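Local coordinates for putative short-chain oxidoreductase (Thermus thermophilus, PDB 2YUT), which binds NADP(H) in a Rossmann-fold domain and is probably an oxidoreductase of the short-chain dehydrogenase/reductase family, at residues R124-P129 against A133-K138; A140-L145 against L161-A166; G170-A173 against G177-K180. All coordinates share one frame; numbering follows the deposited sequence.

Contact 1 of 3, residues R124-P129 against A133-K138. With NAP (NADP nicotinamide-adenine-dinucleotide phosphate), chain B.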
loop_
_atom_site.group_PDB
_atom_site.type_symbol
_atom_site.label_atom_id
_atom_site.label_comp_id
_atom_site.label_asym_id
_atom_site.label_seq_id
_atom_site.Cartn_x
_atom_site.Cartn_y
_atom_site.Cartn_z
ATOM N N ARG A 124 -8.659 6.456 -10.258
ATOM C CA ARG A 124 -8.810 6.289 -11.700
ATOM C C ARG A 124 -7.629 6.833 -12.494
ATOM O O ARG A 124 -7.359 6.381 -13.608
ATOM C CB ARG A 124 -10.094 6.969 -12.182
ATOM C CG ARG A 124 -11.361 6.478 -11.507
ATOM C CD ARG A 124 -12.591 7.080 -12.171
ATOM N NE ARG A 124 -13.808 6.855 -11.396
ATOM C CZ ARG A 124 -14.031 7.365 -10.188
ATOM N NH1 ARG A 124 -13.116 8.133 -9.609
ATOM N NH2 ARG A 124 -15.168 7.108 -9.557
ATOM N N TYR A 125 -6.923 7.800 -11.921
ATOM C CA TYR A 125 -5.788 8.411 -12.599
ATOM C C TYR A 125 -4.456 7.679 -12.469
ATOM O O TYR A 125 -3.652 7.690 -13.400
ATOM C CB TYR A 125 -5.618 9.860 -12.124
ATOM C CG TYR A 125 -6.576 10.822 -12.785
ATOM C CD1 TYR A 125 -7.950 10.586 -12.772
ATOM C CD2 TYR A 125 -6.107 11.952 -13.455
ATOM C CE1 TYR A 125 -8.835 11.447 -13.416
ATOM C CE2 TYR A 125 -6.984 12.820 -14.101
ATOM C CZ TYR A 125 -8.345 12.561 -14.079
ATOM O OH TYR A 125 -9.215 13.403 -14.732
ATOM N N VAL A 126 -4.213 7.050 -11.326
ATOM C CA VAL A 126 -2.945 6.355 -11.126
ATOM C C VAL A 126 -3.016 4.842 -11.308
ATOM O O VAL A 126 -2.018 4.202 -11.642
ATOM C CB VAL A 126 -2.362 6.673 -9.728
ATOM C CG1 VAL A 126 -2.111 8.176 -9.601
ATOM C CG2 VAL A 126 -3.316 6.205 -8.640
ATOM N N GLN A 127 -4.192 4.265 -11.091
ATOM C CA GLN A 127 -4.352 2.822 -11.243
ATOM C C GLN A 127 -4.483 2.445 -12.711
ATOM O O GLN A 127 -5.540 2.008 -13.167
ATOM C CB GLN A 127 -5.563 2.351 -10.440
ATOM C CG GLN A 127 -5.254 2.251 -8.951
ATOM C CD GLN A 127 -6.498 2.179 -8.093
ATOM O OE1 GLN A 127 -7.562 1.775 -8.558
ATOM N NE2 GLN A 127 -6.365 2.558 -6.825
ATOM N N VAL A 128 -3.378 2.611 -13.434
ATOM C CA VAL A 128 -3.311 2.331 -14.861
ATOM C C VAL A 128 -1.968 1.688 -15.200
ATOM O O VAL A 128 -1.015 1.771 -14.423
ATOM C CB VAL A 128 -3.453 3.637 -15.687
ATOM C CG1 VAL A 128 -4.687 4.404 -15.243
ATOM C CG2 VAL A 128 -2.209 4.501 -15.519
ATOM N N PRO A 129 -1.877 1.042 -16.375
ATOM C CA PRO A 129 -0.647 0.382 -16.822
ATOM C C PRO A 129 0.582 1.279 -16.707
ATOM O O PRO A 129 0.565 2.433 -17.137
ATOM C CB PRO A 129 -0.961 0.022 -18.270
ATOM C CG PRO A 129 -2.435 -0.266 -18.217
ATOM C CD PRO A 129 -2.955 0.870 -17.367
ATOM N N ALA A 133 3.255 0.317 -9.209
ATOM C CA ALA A 133 4.041 0.590 -8.012
ATOM C C ALA A 133 3.586 1.892 -7.337
ATOM O O ALA A 133 3.293 1.908 -6.142
ATOM C CB ALA A 133 5.521 0.655 -8.368
ATOM N N TYR A 134 3.512 2.975 -8.110
ATOM C CA TYR A 134 3.086 4.275 -7.588
ATOM C C TYR A 134 1.671 4.180 -7.026
ATOM O O TYR A 134 1.391 4.671 -5.929
ATOM C CB TYR A 134 3.106 5.334 -8.701
ATOM C CG TYR A 134 2.786 6.743 -8.225
ATOM C CD1 TYR A 134 3.790 7.577 -7.731
ATOM C CD2 TYR A 134 1.482 7.239 -8.269
ATOM C CE1 TYR A 134 3.506 8.873 -7.293
ATOM C CE2 TYR A 134 1.186 8.542 -7.831
ATOM C CZ TYR A 134 2.206 9.348 -7.346
ATOM O OH TYR A 134 1.939 10.630 -6.923
ATOM N N ALA A 135 0.779 3.556 -7.790
ATOM C CA ALA A 135 -0.611 3.397 -7.370
ATOM C C ALA A 135 -0.693 2.654 -6.042
ATOM O O ALA A 135 -1.451 3.037 -5.153
ATOM C CB ALA A 135 -1.397 2.643 -8.440
ATOM N N ALA A 136 0.090 1.586 -5.918
ATOM C CA ALA A 136 0.110 0.781 -4.704
ATOM C C ALA A 136 0.545 1.615 -3.502
ATOM O O ALA A 136 -0.072 1.559 -2.437
ATOM C CB ALA A 136 1.057 -0.406 -4.878
ATOM N N ALA A 137 1.620 2.379 -3.674
ATOM C CA ALA A 137 2.133 3.212 -2.595
ATOM C C ALA A 137 1.077 4.200 -2.105
ATOM O O ALA A 137 0.923 4.396 -0.899
ATOM C CB ALA A 137 3.381 3.954 -3.054
ATOM N N LYS A 138 0.350 4.817 -3.037
ATOM C CA LYS A 138 -0.694 5.778 -2.669
ATOM C C LYS A 138 -1.913 5.069 -2.102
ATOM O O LYS A 138 -2.587 5.594 -1.214
ATOM C CB LYS A 138 -1.109 6.628 -3.876
ATOM C CG LYS A 138 -0.056 7.640 -4.315
ATOM C CD LYS A 138 0.335 8.579 -3.178
ATOM C CE LYS A 138 1.194 9.740 -3.685
ATOM N NZ LYS A 138 1.811 10.509 -2.556
HETATM P PA NAP B . 8.843 16.411 -6.065
HETATM O O1A NAP B . 9.717 15.274 -6.796
HETATM O O2A NAP B . 8.974 17.740 -6.704
HETATM O O5B NAP B . 9.339 16.425 -4.536
HETATM C C5B NAP B . 9.439 15.203 -3.800
HETATM C C4B NAP B . 9.951 15.480 -2.387
HETATM O O4B NAP B . 10.017 14.228 -1.683
HETATM C C3B NAP B . 11.376 16.039 -2.439
HETATM O O3B NAP B . 11.527 17.075 -1.464
HETATM C C2B NAP B . 12.218 14.827 -2.045
HETATM O O2B NAP B . 13.402 15.268 -1.377
HETATM C C1B NAP B . 11.277 14.235 -0.997
HETATM N N9A NAP B . 11.697 12.860 -0.648
HETATM C C8A NAP B . 11.700 11.815 -1.472
HETATM N N7A NAP B . 12.169 10.746 -0.833
HETATM C C5A NAP B . 12.468 11.114 0.409
HETATM C C6A NAP B . 13.003 10.457 1.510
HETATM N N6A NAP B . 13.316 9.166 1.437
HETATM N N1A NAP B . 13.200 11.145 2.643
HETATM C C2A NAP B . 12.894 12.429 2.722
HETATM N N3A NAP B . 12.385 13.087 1.696
HETATM C C4A NAP B . 12.164 12.461 0.532
HETATM O O3 NAP B . 7.336 15.839 -6.052
HETATM P PN NAP B . 6.046 16.773 -5.814
HETATM O O1N NAP B . 5.364 16.998 -7.109
HETATM O O2N NAP B . 6.414 17.949 -4.995
HETATM O O5D NAP B . 5.077 15.825 -4.945
HETATM C C5D NAP B . 4.853 16.080 -3.555
HETATM C C4D NAP B . 3.786 15.142 -2.984
HETATM O O4D NAP B . 2.589 15.347 -3.759
HETATM C C3D NAP B . 4.182 13.678 -3.191
HETATM O O3D NAP B . 3.547 12.833 -2.227
HETATM C C2D NAP B . 3.609 13.409 -4.579
HETATM O O2D NAP B . 3.394 12.012 -4.794
HETATM C C1D NAP B . 2.259 14.102 -4.399
HETATM N N1N NAP B . 1.530 14.294 -5.672
HETATM C C2N NAP B . 2.152 14.942 -6.747
HETATM C C3N NAP B . 1.463 15.116 -7.942
HETATM C C7N NAP B . 2.137 15.831 -9.115
HETATM O O7N NAP B . 1.623 15.838 -10.232
HETATM N N7N NAP B . 3.297 16.413 -8.825
HETATM C C4N NAP B . 0.160 14.647 -8.069
HETATM C C5N NAP B . -0.462 14.004 -7.004
HETATM C C6N NAP B . 0.217 13.825 -5.805
HETATM P P2B NAP B . 14.775 15.552 -2.172
HETATM O O1X NAP B . 14.390 16.248 -3.572
HETATM O O2X NAP B . 15.536 16.670 -1.296
HETATM O O3X NAP B . 15.585 14.327 -2.355
HETATM O O HOH W 1 -4.117 4.178 -5.716
#

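Contact 2 of 3, residues A140-L145 against L161-A166. With NAP (NADP nicotinamide-adenine-dinucleotide phosphate), chain B.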
loop_
_atom_site.group_PDB
_atom_site.type_symbol
_atom_site.label_atom_id
_atom_site.label_comp_id
_atom_site.label_asym_id
_atom_site.label_seq_id
_atom_site.Cartn_x
_atom_site.Cartn_y
_atom_site.Cartn_z
ATOM N N ALA A 140 -1.819 2.441 -0.360
ATOM C CA ALA A 140 -1.416 2.081 0.998
ATOM C C ALA A 140 -1.457 3.294 1.925
ATOM O O ALA A 140 -1.942 3.209 3.055
ATOM C CB ALA A 140 -0.012 1.489 0.984
ATOM N N LEU A 141 -0.952 4.422 1.439
ATOM C CA LEU A 141 -0.923 5.637 2.235
ATOM C C LEU A 141 -2.319 6.069 2.653
ATOM O O LEU A 141 -2.545 6.393 3.814
ATOM C CB LEU A 141 -0.248 6.779 1.464
ATOM C CG LEU A 141 -0.219 8.134 2.189
ATOM C CD1 LEU A 141 0.474 7.978 3.541
ATOM C CD2 LEU A 141 0.503 9.173 1.341
ATOM N N GLU A 142 -3.257 6.069 1.709
ATOM C CA GLU A 142 -4.621 6.486 2.012
ATOM C C GLU A 142 -5.298 5.539 2.993
ATOM O O GLU A 142 -6.038 5.978 3.872
ATOM C CB GLU A 142 -5.461 6.587 0.731
ATOM C CG GLU A 142 -4.889 7.514 -0.337
ATOM C CD GLU A 142 -5.907 7.857 -1.418
ATOM O OE1 GLU A 142 -6.737 6.988 -1.754
ATOM O OE2 GLU A 142 -5.877 8.991 -1.940
ATOM N N ALA A 143 -5.042 4.242 2.847
ATOM C CA ALA A 143 -5.640 3.255 3.735
ATOM C C ALA A 143 -5.053 3.417 5.128
ATOM O O ALA A 143 -5.766 3.349 6.126
ATOM C CB ALA A 143 -5.381 1.828 3.207
ATOM N N TYR A 144 -3.744 3.637 5.190
ATOM C CA TYR A 144 -3.060 3.807 6.465
ATOM C C TYR A 144 -3.646 4.986 7.248
ATOM O O TYR A 144 -3.940 4.878 8.443
ATOM C CB TYR A 144 -1.574 4.059 6.223
ATOM C CG TYR A 144 -0.725 3.965 7.468
ATOM C CD1 TYR A 144 -0.455 2.729 8.057
ATOM C CD2 TYR A 144 -0.170 5.107 8.044
ATOM C CE1 TYR A 144 0.349 2.629 9.185
ATOM C CE2 TYR A 144 0.638 5.019 9.176
ATOM C CZ TYR A 144 0.893 3.776 9.738
ATOM O OH TYR A 144 1.690 3.680 10.850
ATOM N N LEU A 145 -3.819 6.108 6.557
ATOM C CA LEU A 145 -4.340 7.323 7.171
ATOM C C LEU A 145 -5.790 7.208 7.621
ATOM O O LEU A 145 -6.152 7.704 8.686
ATOM C CB LEU A 145 -4.191 8.502 6.202
ATOM C CG LEU A 145 -2.739 8.864 5.864
ATOM C CD1 LEU A 145 -2.708 9.950 4.797
ATOM C CD2 LEU A 145 -2.021 9.330 7.122
ATOM N N LEU A 161 -6.366 14.190 4.092
ATOM C CA LEU A 161 -5.869 13.498 2.912
ATOM C C LEU A 161 -6.163 14.354 1.684
ATOM O O LEU A 161 -7.315 14.677 1.399
ATOM C CB LEU A 161 -6.537 12.124 2.776
ATOM C CG LEU A 161 -6.045 11.162 1.685
ATOM C CD1 LEU A 161 -6.546 11.594 0.326
ATOM C CD2 LEU A 161 -4.528 11.107 1.702
ATOM N N VAL A 162 -5.115 14.724 0.959
ATOM C CA VAL A 162 -5.280 15.550 -0.229
ATOM C C VAL A 162 -5.097 14.776 -1.533
ATOM O O VAL A 162 -4.140 14.016 -1.690
ATOM C CB VAL A 162 -4.270 16.727 -0.239
ATOM C CG1 VAL A 162 -4.443 17.543 -1.515
ATOM C CG2 VAL A 162 -4.456 17.599 1.002
ATOM N N ARG A 163 -6.027 14.972 -2.462
ATOM C CA ARG A 163 -5.945 14.349 -3.772
ATOM C C ARG A 163 -5.790 15.477 -4.783
ATOM O O ARG A 163 -6.713 16.253 -5.021
ATOM C CB ARG A 163 -7.196 13.520 -4.071
ATOM C CG ARG A 163 -7.174 12.143 -3.420
ATOM C CD ARG A 163 -8.445 11.360 -3.726
ATOM N NE ARG A 163 -8.395 10.002 -3.195
ATOM C CZ ARG A 163 -9.402 9.137 -3.266
ATOM N NH1 ARG A 163 -10.542 9.492 -3.844
ATOM N NH2 ARG A 163 -9.266 7.912 -2.770
ATOM N N LEU A 164 -4.599 15.568 -5.359
ATOM C CA LEU A 164 -4.297 16.609 -6.325
ATOM C C LEU A 164 -4.270 16.081 -7.742
ATOM O O LEU A 164 -3.952 14.918 -7.976
ATOM C CB LEU A 164 -2.918 17.219 -6.035
ATOM C CG LEU A 164 -2.675 18.008 -4.745
ATOM C CD1 LEU A 164 -1.186 18.256 -4.577
ATOM C CD2 LEU A 164 -3.431 19.317 -4.792
ATOM N N PRO A 165 -4.632 16.932 -8.712
ATOM C CA PRO A 165 -4.607 16.507 -10.112
ATOM C C PRO A 165 -3.123 16.651 -10.471
ATOM O O PRO A 165 -2.306 16.924 -9.590
ATOM C CB PRO A 165 -5.478 17.550 -10.798
ATOM C CG PRO A 165 -5.177 18.791 -9.997
ATOM C CD PRO A 165 -5.213 18.279 -8.574
ATOM N N ALA A 166 -2.752 16.477 -11.731
ATOM C CA ALA A 166 -1.339 16.615 -12.078
ATOM C C ALA A 166 -0.835 18.025 -11.733
ATOM O O ALA A 166 -1.553 19.014 -11.910
ATOM C CB ALA A 166 -1.127 16.328 -13.557
HETATM P PA NAP B . 8.843 16.411 -6.065
HETATM O O1A NAP B . 9.717 15.274 -6.796
HETATM O O2A NAP B . 8.974 17.740 -6.704
HETATM O O5B NAP B . 9.339 16.425 -4.536
HETATM C C5B NAP B . 9.439 15.203 -3.800
HETATM C C4B NAP B . 9.951 15.480 -2.387
HETATM O O4B NAP B . 10.017 14.228 -1.683
HETATM C C3B NAP B . 11.376 16.039 -2.439
HETATM O O3B NAP B . 11.527 17.075 -1.464
HETATM C C2B NAP B . 12.218 14.827 -2.045
HETATM O O2B NAP B . 13.402 15.268 -1.377
HETATM C C1B NAP B . 11.277 14.235 -0.997
HETATM N N9A NAP B . 11.697 12.860 -0.648
HETATM C C8A NAP B . 11.700 11.815 -1.472
HETATM N N7A NAP B . 12.169 10.746 -0.833
HETATM C C5A NAP B . 12.468 11.114 0.409
HETATM C C6A NAP B . 13.003 10.457 1.510
HETATM N N6A NAP B . 13.316 9.166 1.437
HETATM N N1A NAP B . 13.200 11.145 2.643
HETATM C C2A NAP B . 12.894 12.429 2.722
HETATM N N3A NAP B . 12.385 13.087 1.696
HETATM C C4A NAP B . 12.164 12.461 0.532
HETATM O O3 NAP B . 7.336 15.839 -6.052
HETATM P PN NAP B . 6.046 16.773 -5.814
HETATM O O1N NAP B . 5.364 16.998 -7.109
HETATM O O2N NAP B . 6.414 17.949 -4.995
HETATM O O5D NAP B . 5.077 15.825 -4.945
HETATM C C5D NAP B . 4.853 16.080 -3.555
HETATM C C4D NAP B . 3.786 15.142 -2.984
HETATM O O4D NAP B . 2.589 15.347 -3.759
HETATM C C3D NAP B . 4.182 13.678 -3.191
HETATM O O3D NAP B . 3.547 12.833 -2.227
HETATM C C2D NAP B . 3.609 13.409 -4.579
HETATM O O2D NAP B . 3.394 12.012 -4.794
HETATM C C1D NAP B . 2.259 14.102 -4.399
HETATM N N1N NAP B . 1.530 14.294 -5.672
HETATM C C2N NAP B . 2.152 14.942 -6.747
HETATM C C3N NAP B . 1.463 15.116 -7.942
HETATM C C7N NAP B . 2.137 15.831 -9.115
HETATM O O7N NAP B . 1.623 15.838 -10.232
HETATM N N7N NAP B . 3.297 16.413 -8.825
HETATM C C4N NAP B . 0.160 14.647 -8.069
HETATM C C5N NAP B . -0.462 14.004 -7.004
HETATM C C6N NAP B . 0.217 13.825 -5.805
HETATM P P2B NAP B . 14.775 15.552 -2.172
HETATM O O1X NAP B . 14.390 16.248 -3.572
HETATM O O2X NAP B . 15.536 16.670 -1.296
HETATM O O3X NAP B . 15.585 14.327 -2.355
#

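Contact 3 of 3, residues G170-A173 against G177-K180. With NAP (NADP nicotinamide-adenine-dinucleotide phosphate), chain B.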
loop_
_atom_site.group_PDB
_atom_site.type_symbol
_atom_site.label_atom_id
_atom_site.label_comp_id
_atom_site.label_asym_id
_atom_site.label_seq_id
_atom_site.Cartn_x
_atom_site.Cartn_y
_atom_site.Cartn_z
ATOM N N GLY A 170 9.202 18.544 -10.547
ATOM C CA GLY A 170 10.235 17.617 -10.960
ATOM C C GLY A 170 9.844 16.161 -10.775
ATOM O O GLY A 170 10.557 15.270 -11.230
ATOM N N LEU A 171 8.717 15.909 -10.112
ATOM C CA LEU A 171 8.260 14.538 -9.891
ATOM C C LEU A 171 8.134 13.802 -11.221
ATOM O O LEU A 171 8.436 12.613 -11.318
ATOM C CB LEU A 171 6.895 14.524 -9.191
ATOM C CG LEU A 171 6.280 13.144 -8.920
ATOM C CD1 LEU A 171 7.064 12.447 -7.812
ATOM C CD2 LEU A 171 4.819 13.289 -8.517
ATOM N N TRP A 172 7.689 14.524 -12.242
ATOM C CA TRP A 172 7.499 13.955 -13.569
ATOM C C TRP A 172 8.774 13.796 -14.405
ATOM O O TRP A 172 8.712 13.332 -15.546
ATOM C CB TRP A 172 6.491 14.801 -14.349
ATOM C CG TRP A 172 5.125 14.824 -13.734
ATOM C CD1 TRP A 172 4.702 15.595 -12.686
ATOM C CD2 TRP A 172 4.007 14.015 -14.114
ATOM N NE1 TRP A 172 3.390 15.316 -12.392
ATOM C CE2 TRP A 172 2.938 14.348 -13.252
ATOM C CE3 TRP A 172 3.805 13.036 -15.099
ATOM C CZ2 TRP A 172 1.684 13.740 -13.345
ATOM C CZ3 TRP A 172 2.557 12.431 -15.190
ATOM C CH2 TRP A 172 1.511 12.787 -14.315
ATOM N N ALA A 173 9.923 14.168 -13.843
ATOM C CA ALA A 173 11.185 14.068 -14.568
ATOM C C ALA A 173 11.402 12.702 -15.221
ATOM O O ALA A 173 11.607 12.615 -16.431
ATOM C CB ALA A 173 12.351 14.391 -13.638
ATOM N N GLY A 177 8.276 14.531 -18.066
ATOM C CA GLY A 177 7.716 15.857 -17.859
ATOM C C GLY A 177 6.239 15.825 -17.503
ATOM O O GLY A 177 5.566 14.835 -17.774
ATOM N N PRO A 178 5.705 16.898 -16.893
ATOM C CA PRO A 178 4.293 16.977 -16.501
ATOM C C PRO A 178 3.344 16.915 -17.692
ATOM O O PRO A 178 3.676 17.362 -18.785
ATOM C CB PRO A 178 4.205 18.326 -15.788
ATOM C CG PRO A 178 5.596 18.550 -15.283
ATOM C CD PRO A 178 6.431 18.100 -16.448
ATOM N N PRO A 179 2.144 16.356 -17.490
ATOM C CA PRO A 179 1.178 16.267 -18.585
ATOM C C PRO A 179 0.591 17.640 -18.886
ATOM O O PRO A 179 0.824 18.601 -18.152
ATOM C CB PRO A 179 0.135 15.297 -18.043
ATOM C CG PRO A 179 0.140 15.603 -16.584
ATOM C CD PRO A 179 1.622 15.701 -16.278
ATOM N N LYS A 180 -0.172 17.721 -19.968
ATOM C CA LYS A 180 -0.792 18.971 -20.379
ATOM C C LYS A 180 -1.797 19.425 -19.322
ATOM O O LYS A 180 -2.512 18.608 -18.744
ATOM C CB LYS A 180 -1.492 18.774 -21.728
ATOM C CG LYS A 180 -1.758 20.057 -22.492
ATOM C CD LYS A 180 -2.257 19.763 -23.900
ATOM C CE LYS A 180 -2.369 21.039 -24.722
ATOM N NZ LYS A 180 -2.817 20.770 -26.115
HETATM P PA NAP B . 8.843 16.411 -6.065
HETATM O O1A NAP B . 9.717 15.274 -6.796
HETATM O O2A NAP B . 8.974 17.740 -6.704
HETATM O O5B NAP B . 9.339 16.425 -4.536
HETATM C C5B NAP B . 9.439 15.203 -3.800
HETATM C C4B NAP B . 9.951 15.480 -2.387
HETATM O O4B NAP B . 10.017 14.228 -1.683
HETATM C C3B NAP B . 11.376 16.039 -2.439
HETATM O O3B NAP B . 11.527 17.075 -1.464
HETATM C C2B NAP B . 12.218 14.827 -2.045
HETATM O O2B NAP B . 13.402 15.268 -1.377
HETATM C C1B NAP B . 11.277 14.235 -0.997
HETATM N N9A NAP B . 11.697 12.860 -0.648
HETATM C C8A NAP B . 11.700 11.815 -1.472
HETATM N N7A NAP B . 12.169 10.746 -0.833
HETATM C C5A NAP B . 12.468 11.114 0.409
HETATM C C6A NAP B . 13.003 10.457 1.510
HETATM N N6A NAP B . 13.316 9.166 1.437
HETATM N N1A NAP B . 13.200 11.145 2.643
HETATM C C2A NAP B . 12.894 12.429 2.722
HETATM N N3A NAP B . 12.385 13.087 1.696
HETATM C C4A NAP B . 12.164 12.461 0.532
HETATM O O3 NAP B . 7.336 15.839 -6.052
HETATM P PN NAP B . 6.046 16.773 -5.814
HETATM O O1N NAP B . 5.364 16.998 -7.109
HETATM O O2N NAP B . 6.414 17.949 -4.995
HETATM O O5D NAP B . 5.077 15.825 -4.945
HETATM C C5D NAP B . 4.853 16.080 -3.555
HETATM C C4D NAP B . 3.786 15.142 -2.984
HETATM O O4D NAP B . 2.589 15.347 -3.759
HETATM C C3D NAP B . 4.182 13.678 -3.191
HETATM O O3D NAP B . 3.547 12.833 -2.227
HETATM C C2D NAP B . 3.609 13.409 -4.579
HETATM O O2D NAP B . 3.394 12.012 -4.794
HETATM C C1D NAP B . 2.259 14.102 -4.399
HETATM N N1N NAP B . 1.530 14.294 -5.672
HETATM C C2N NAP B . 2.152 14.942 -6.747
HETATM C C3N NAP B . 1.463 15.116 -7.942
HETATM C C7N NAP B . 2.137 15.831 -9.115
HETATM O O7N NAP B . 1.623 15.838 -10.232
HETATM N N7N NAP B . 3.297 16.413 -8.825
HETATM C C4N NAP B . 0.160 14.647 -8.069
HETATM C C5N NAP B . -0.462 14.004 -7.004
HETATM C C6N NAP B . 0.217 13.825 -5.805
HETATM P P2B NAP B . 14.775 15.552 -2.172
HETATM O O1X NAP B . 14.390 16.248 -3.572
HETATM O O2X NAP B . 15.536 16.670 -1.296
HETATM O O3X NAP B . 15.585 14.327 -2.355
#

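Contact 1 of 3, residues R124-P129 against A133-K138
Tyr134 and Lys138 fit the Tyr-x-x-x-Lys motif that is catalytic in short-chain dehydrogenases/reductases and probably mark the active site here; beside them sits Val126, whose CG1 lies 3.8 Å from Tyr134 CE2. Evidence for an edge approach is that CG1 stays near the plane of the phenol ring. Ribose atom O2D of NADP also lies near that plane, but at the hydroxyl end, by CE1 and OH. Tyr134 has CG anti to the backbone N (chi1 -175°), which carries the ring off the helix toward the cofactor. Its OH then shares a hydrogen bond of 2.9 Å with O2D. Lys138 NZ donates to both ribose hydroxyl oxygens, at 3.1 Å to O2D and 2.9 Å to O3D, and gives another bond to the carbonyl of Phe119. Three polar contacts thus fix the nicotinamide ribose. The other branch of Val126, CG2, packs 4.1 Å from Ala135 CB, which also meets Gln127 CG at 3.9 Å. Gln127, centre of an inverse gamma turn, marks where the chain leaves helical angles; a water accepts from its NE2 and donates to Ala135 O, tying that turn to the helix. His97, its ring at about 90° to that of Tyr134, brings in helix 89-107, while Gln127 packs on Glu146 of the second subunit. Short helix 123-126, just after strand 114-119, packs through Val126 on the start of helix 132-153.

Contact 2 of 3, residues A140-L145 against L161-A166
Segment 140-145 of helix 132-153 passes beside the end of strand 158-162 with backbones well apart, the nearest CA atoms, of Glu142 and Leu161, being 7.2 Å from each other, and the gap is spanned by side chains. Glu142 and Arg163 form a bidentate salt bridge in which the guanidinium presents its NE side. Arg163 NH2 donates to Glu142 OE1 at 2.9 Å, and Arg163 NE to Glu142 OE2 at 3.0 Å. Both bonds are nearly straight (172° and 176°), and both oxygens are met on their syn sides, though somewhat out of the carboxylate plane. The carboxylate lies at the guanidinium's edge with the two planes 20° apart, and the paired bonds restrict rotation of either group. Arg163 runs extended from CG to NE, which lets a residue beyond the strand reach the helix. Strand 114-119, helix 132-153 and strand 158-162 form a beta-alpha-beta crossover of the Rossmann fold, the helix packing against 158-162, the edge strand within this chain. OE2 also accepts from Ala121 N in the loop after strand 114-119, and Leu161 CD1 comes within 3.5 Å of the same oxygen. Beside the ion pair, Leu161 CD2 meets Leu145 CD1 at 3.8 Å, the two side chains crossing at about a right angle. Leu145 also rests on Phe118, while Leu164 to Ala166 continue to the nicotinamide, Pro165 O lying 3.7 Å from C4N of NADP.

Contact 3 of 3, residues G170-A173 against G177-K180
Trp172 turns one face of its indole to the two prolines of segment 177-180, while its ring edge meets the cofactor. Pro179 CD stands over the six-membered ring, 3.3 Å from its centroid and only 3° off the normal, a CH-pi contact almost straight above the ring. Pro178 CA takes the five-membered ring on that same face, at 3.9 Å and 25° off the normal. The Trp172 and Pro179 side chains cross at about a right angle, whereas Pro178 lies oblique to the indole, its CD touching Trp172 CB at 3.9 Å. The indole projects from the 3-10 turn 170-173 with CG anti to the carbonyl carbon (chi1 -63°), which puts one face against the prolines and NE1 toward the carboxamide. In the ring plane, Trp172 NE1 donates to O7N, the carboxamide oxygen of NADP, at 2.8 Å. Gly177 N donates to Trp172 O at 2.8 Å; at the backbone angles of Gly177, with positive phi, a side-chain carbon would be jammed against the preceding carbonyl oxygen, which by itself calls for glycine. Leu171 lays CD2 3.5 Å from N7N of the carboxamide and CB against the diphosphate bridge. The chemistry is therefore divided by direction: dispersion and CH-pi contacts hold the indole face, and one N-H bond holds the carboxamide oxygen at the ring edge. Such a division is consistent with the loop between strand 158-162 and helix 185-196 helping to fix the carboxamide's rotation.

All three contacts reach NADP, but from different parts of the fold. Contacts 1 and 2 share helix 132-153, have centres about 11 Å apart and both touch the second subunit; contact 3 lies in a loop whose two segments no other chain of the assembly touches. Contacts 1 and 2 are partly buried, and contact 2 is nearest the chain's centre, whereas contact 3 is a surface contact. Their chemistry differs: contact 1 combines apolar packing and a bridging water with ribose hydrogen bonds, contact 2 sets a salt bridge beside leucine packing, and contact 3 puts prolines on an indole that also bonds the carboxamide. Ala166 CB joins contacts 2 and 3, lying 3.4 Å from Pro179 CG; Tyr134 and Leu171 bring contacts 1 and 3 together.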